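Side-chain contacts in CheC-like superfamily protein (Shewanella oneidensis, PDB 3H2D), which probably acts in chemotaxis signalling as a CheX-type phosphatase that removes the phosphoryl group from the response regulator CheY: residues G41-L46 with D88-I93; Q69-Q72 with N78-K81. One frame throughout, in Å; residues are numbered along the deposited sequence.

Contact 1: G41-L46 with D88-I93; sequences GDVSGL and DLVGEI
Helix-on-sheet packing in the hydrophobic core of this alpha+beta, CheC-like fold brings Val-90, on helix 84-107, down onto Val-43 and Gly-45 of strand 43-51, one of the inner strands of the antiparallel sheet. The two segments run in roughly the same direction, their axes 7.8 Å apart at closest approach and crossing at -40°. Val-90 carries the helix side of the contact, and its two methyls divide the work. CG1, anti to the backbone N (chi1 170°), is turned onto the strand backbone: it lies 3.9 Å from Ser-44 C and reaches the peptide that leads into Gly-45. A CB on Gly-45 would point at the helix and fall about 3.2 Å from Val-90 CG1, so the glycine probably permits the close approach, with Val-90 CA 5.9 Å from Gly-45 CA. CG2 of Val-90 instead meets the fork of Val-43, 4.1 Å from both its CG1 and its CG2, as the two valines slip past one another in opposite senses. Val-67 of helix 64-75 and Val-119 of strand 113-122 touch both valines and extend the apolar cluster. Where the chain turns a corner at Asp-42, a classic beta bulge sets Asp-42 and Val-43 opposite the single residue Phe-62 of strand 54-62. Ser-44 turns away from the helix, and its hydroxyl is hydrogen-bonded to His-125 and Thr-61. The nearest approach between the segments is methyl to backbone amide, Val-90 CG1 to Gly-45 N at 3.6 Å.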
# COMPACT_ATOMS: atom_id res chain seq x y z
N GLY B 41 3.77 3.75 12.51
CA GLY B 41 2.89 2.85 13.18
C GLY B 41 3.28 1.40 12.99
O GLY B 41 4.33 1.07 12.47
N ASP B 42 2.39 0.53 13.41
CA ASP B 42 2.67 -0.91 13.51
C ASP B 42 1.81 -1.74 12.53
O ASP B 42 2.17 -2.85 12.13
CB ASP B 42 2.43 -1.34 14.95
CG ASP B 42 3.31 -0.58 15.90
OD1 ASP B 42 4.53 -0.40 15.59
OD2 ASP B 42 2.79 -0.16 16.96
N VAL B 43 0.66 -1.20 12.17
CA VAL B 43 -0.18 -1.84 11.14
C VAL B 43 -0.84 -0.72 10.34
O VAL B 43 -1.27 0.27 10.94
CB VAL B 43 -1.21 -2.82 11.77
CG1 VAL B 43 -2.29 -2.12 12.65
CG2 VAL B 43 -1.86 -3.67 10.65
N SER B 44 -0.92 -0.87 9.01
CA SER B 44 -1.50 0.19 8.17
C SER B 44 -2.36 -0.43 7.09
O SER B 44 -1.98 -1.47 6.55
CB SER B 44 -0.40 1.03 7.52
OG SER B 44 0.31 1.80 8.46
N GLY B 45 -3.49 0.21 6.80
CA GLY B 45 -4.34 -0.13 5.65
C GLY B 45 -4.08 0.88 4.53
O GLY B 45 -4.15 2.08 4.76
N LEU B 46 -3.76 0.37 3.34
CA LEU B 46 -3.42 1.16 2.16
C LEU B 46 -4.35 0.79 1.00
O LEU B 46 -4.66 -0.39 0.81
CB LEU B 46 -1.98 0.90 1.71
CG LEU B 46 -0.85 1.59 2.48
CD1 LEU B 46 -0.82 1.10 3.89
CD2 LEU B 46 0.49 1.27 1.75
N ASP B 88 -7.06 -8.51 8.75
CA ASP B 88 -8.39 -8.56 8.15
C ASP B 88 -9.28 -7.39 8.63
O ASP B 88 -9.90 -6.72 7.83
CB ASP B 88 -9.10 -9.86 8.51
CG ASP B 88 -8.56 -11.04 7.77
OD1 ASP B 88 -7.78 -10.91 6.80
OD2 ASP B 88 -9.00 -12.13 8.15
N LEU B 89 -9.28 -7.10 9.93
CA LEU B 89 -10.09 -6.00 10.43
C LEU B 89 -9.61 -4.65 9.89
O LEU B 89 -10.42 -3.82 9.53
CB LEU B 89 -10.09 -5.95 11.97
CG LEU B 89 -10.96 -4.82 12.60
CD1 LEU B 89 -12.44 -4.99 12.24
CD2 LEU B 89 -10.80 -4.84 14.10
N VAL B 90 -8.31 -4.44 9.85
CA VAL B 90 -7.76 -3.21 9.30
C VAL B 90 -8.17 -3.07 7.82
O VAL B 90 -8.49 -1.95 7.36
CB VAL B 90 -6.24 -3.14 9.51
CG1 VAL B 90 -5.61 -1.97 8.70
CG2 VAL B 90 -5.94 -3.03 11.04
N GLY B 91 -8.18 -4.16 7.08
CA GLY B 91 -8.65 -4.16 5.70
C GLY B 91 -10.08 -3.72 5.61
O GLY B 91 -10.42 -2.89 4.76
N GLU B 92 -10.93 -4.23 6.49
CA GLU B 92 -12.35 -3.85 6.50
C GLU B 92 -12.55 -2.41 6.93
O GLU B 92 -13.35 -1.71 6.33
CB GLU B 92 -13.20 -4.78 7.37
CG GLU B 92 -13.40 -6.16 6.77
CD GLU B 92 -14.03 -6.08 5.35
OE1 GLU B 92 -14.94 -5.24 5.15
OE2 GLU B 92 -13.59 -6.80 4.43
N ILE B 93 -11.80 -1.95 7.90
CA ILE B 93 -11.84 -0.53 8.28
C ILE B 93 -11.44 0.32 7.10
O ILE B 93 -12.08 1.36 6.79
CB ILE B 93 -10.91 -0.21 9.51
CG1 ILE B 93 -11.49 -0.89 10.76
CG2 ILE B 93 -10.77 1.30 9.70
CD1 ILE B 93 -10.58 -0.78 11.98

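Contact 2: Q69-Q72 with N78-K81; sequences QIMQ and NPGK
An Asx turn at Asn-78 shapes the loop between helix 64-75 and helix 84-107 of this CheX-like fold, and the same side chain ties that loop back to Gln-72 on the helix it has just left. The polar part of the contact is a single amide-to-amide hydrogen bond. Asn-78 ND2 donates a hydrogen bond to Gln-72 OE1 at 3.1 Å, with a moderately bent N-H...O angle of 145°. The donor lies in the carbonyl plane of Gln-72 and the acceptor almost exactly in the amide plane of Asn-78, yet the two amides stand nearly perpendicular. Gln-72 reaches its partner by a bend at chi2 (65°), which folds the amide end toward the loop. Within the loop, Asn-78 OD1 accepts from Gly-80 N, which sits above the carbonyl plane; one amide thus bonds to the turn through OD1 and to the helix side chain through ND2. With an alanine here, Gln-72 OE1 would probably lose this donor and Gly-80 N the acceptor that closes the turn, setting the loop freer to move.

The apolar part is made by selenomethionine Met-71, which points toward the loop. Its CG is anti to the backbone N (chi1 -162°) and the chain runs on extended, carrying its end across Pro-79 at about a right angle. Met-71 CB also comes within 4.3 Å of Asn-78 CB. Glu-85, Val-86 and Leu-89 of helix 84-107 pack on the same methionine, while Leu-68 touches both Asn-78 and Pro-79. Near the end of the chain the selenium meets the proline ring at one corner, Met-71 SE to Pro-79 CD at 4.0 Å.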
# COMPACT_ATOMS: atom_id res chain seq x y z
N GLN B 69 -7.06 -2.40 20.79
CA GLN B 69 -8.23 -1.92 21.51
C GLN B 69 -9.44 -1.74 20.60
O GLN B 69 -10.57 -1.98 21.03
CB GLN B 69 -7.96 -0.59 22.22
CG GLN B 69 -9.07 -0.19 23.23
CD GLN B 69 -9.26 -1.18 24.35
OE1 GLN B 69 -8.31 -1.53 25.04
NE2 GLN B 69 -10.50 -1.65 24.54
N ILE B 70 -9.21 -1.26 19.37
CA ILE B 70 -10.24 -1.16 18.34
C ILE B 70 -10.82 -2.57 18.08
O ILE B 70 -12.06 -2.75 18.05
CB ILE B 70 -9.68 -0.48 17.02
CG1 ILE B 70 -9.38 1.00 17.25
CG2 ILE B 70 -10.64 -0.65 15.81
CD1 ILE B 70 -8.63 1.62 16.08
N MSE B 71 -9.94 -3.57 17.90
CA MSE B 71 -10.43 -4.92 17.72
C MSE B 71 -11.19 -5.44 18.92
O MSE B 71 -12.20 -6.11 18.73
CB MSE B 71 -9.34 -5.92 17.40
CG MSE B 71 -10.00 -7.23 16.78
SE MSE B 71 -8.59 -8.28 16.23
CE MSE B 71 -9.35 -10.06 16.30
N GLN B 72 -10.72 -5.17 20.14
CA GLN B 72 -11.45 -5.57 21.32
C GLN B 72 -12.89 -5.01 21.26
O GLN B 72 -13.84 -5.72 21.55
CB GLN B 72 -10.78 -5.10 22.60
CG GLN B 72 -11.52 -5.52 23.90
CD GLN B 72 -11.53 -7.04 24.10
OE1 GLN B 72 -10.51 -7.71 23.88
NE2 GLN B 72 -12.67 -7.58 24.45
N ASN B 78 -9.12 -9.87 21.20
CA ASN B 78 -7.93 -9.52 20.43
C ASN B 78 -6.81 -10.43 20.84
O ASN B 78 -6.68 -10.81 22.00
CB ASN B 78 -7.51 -8.05 20.60
CG ASN B 78 -6.78 -7.84 21.92
OD1 ASN B 78 -5.53 -7.90 22.00
ND2 ASN B 78 -7.57 -7.72 22.96
N PRO B 79 -5.97 -10.73 19.88
CA PRO B 79 -4.98 -11.75 20.12
C PRO B 79 -3.70 -11.26 20.79
O PRO B 79 -2.75 -12.04 20.94
CB PRO B 79 -4.70 -12.26 18.72
CG PRO B 79 -4.98 -11.13 17.83
CD PRO B 79 -5.85 -10.14 18.55
N GLY B 80 -3.63 -9.99 21.19
CA GLY B 80 -2.44 -9.48 21.90
C GLY B 80 -1.23 -9.27 21.00
O GLY B 80 -0.14 -8.96 21.49
N LYS B 81 -1.44 -9.35 19.69
CA LYS B 81 -0.39 -9.15 18.69
C LYS B 81 -1.08 -8.90 17.35
O LYS B 81 -2.27 -9.15 17.22
CB LYS B 81 0.50 -10.39 18.58
CG LYS B 81 -0.23 -11.65 18.11
CD LYS B 81 0.69 -12.88 18.16
CE LYS B 81 0.01 -14.14 17.70

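The two contacts lie on the same side of the chain's centre, their own centres about 13 Å apart. Contact 1 is in the core, its centre about 8 Å from the chain centre; contact 2 is at the periphery, about 18 Å out. Along the chain, the 69-72 and 78-81 segments both fall between 41-46 and 88-93. Consecutive helices 64-75 and 84-107 join them directly: Leu-89 CD2 packs 3.6 Å from Met-71 CA, and Ile-93 CD1 lies 3.8 Å from Ile-70 CG2. Contact 1 thus joins helix 84-107 to the sheet, and contact 2 joins the loop before that helix back to helix 64-75, all within the CheX family region.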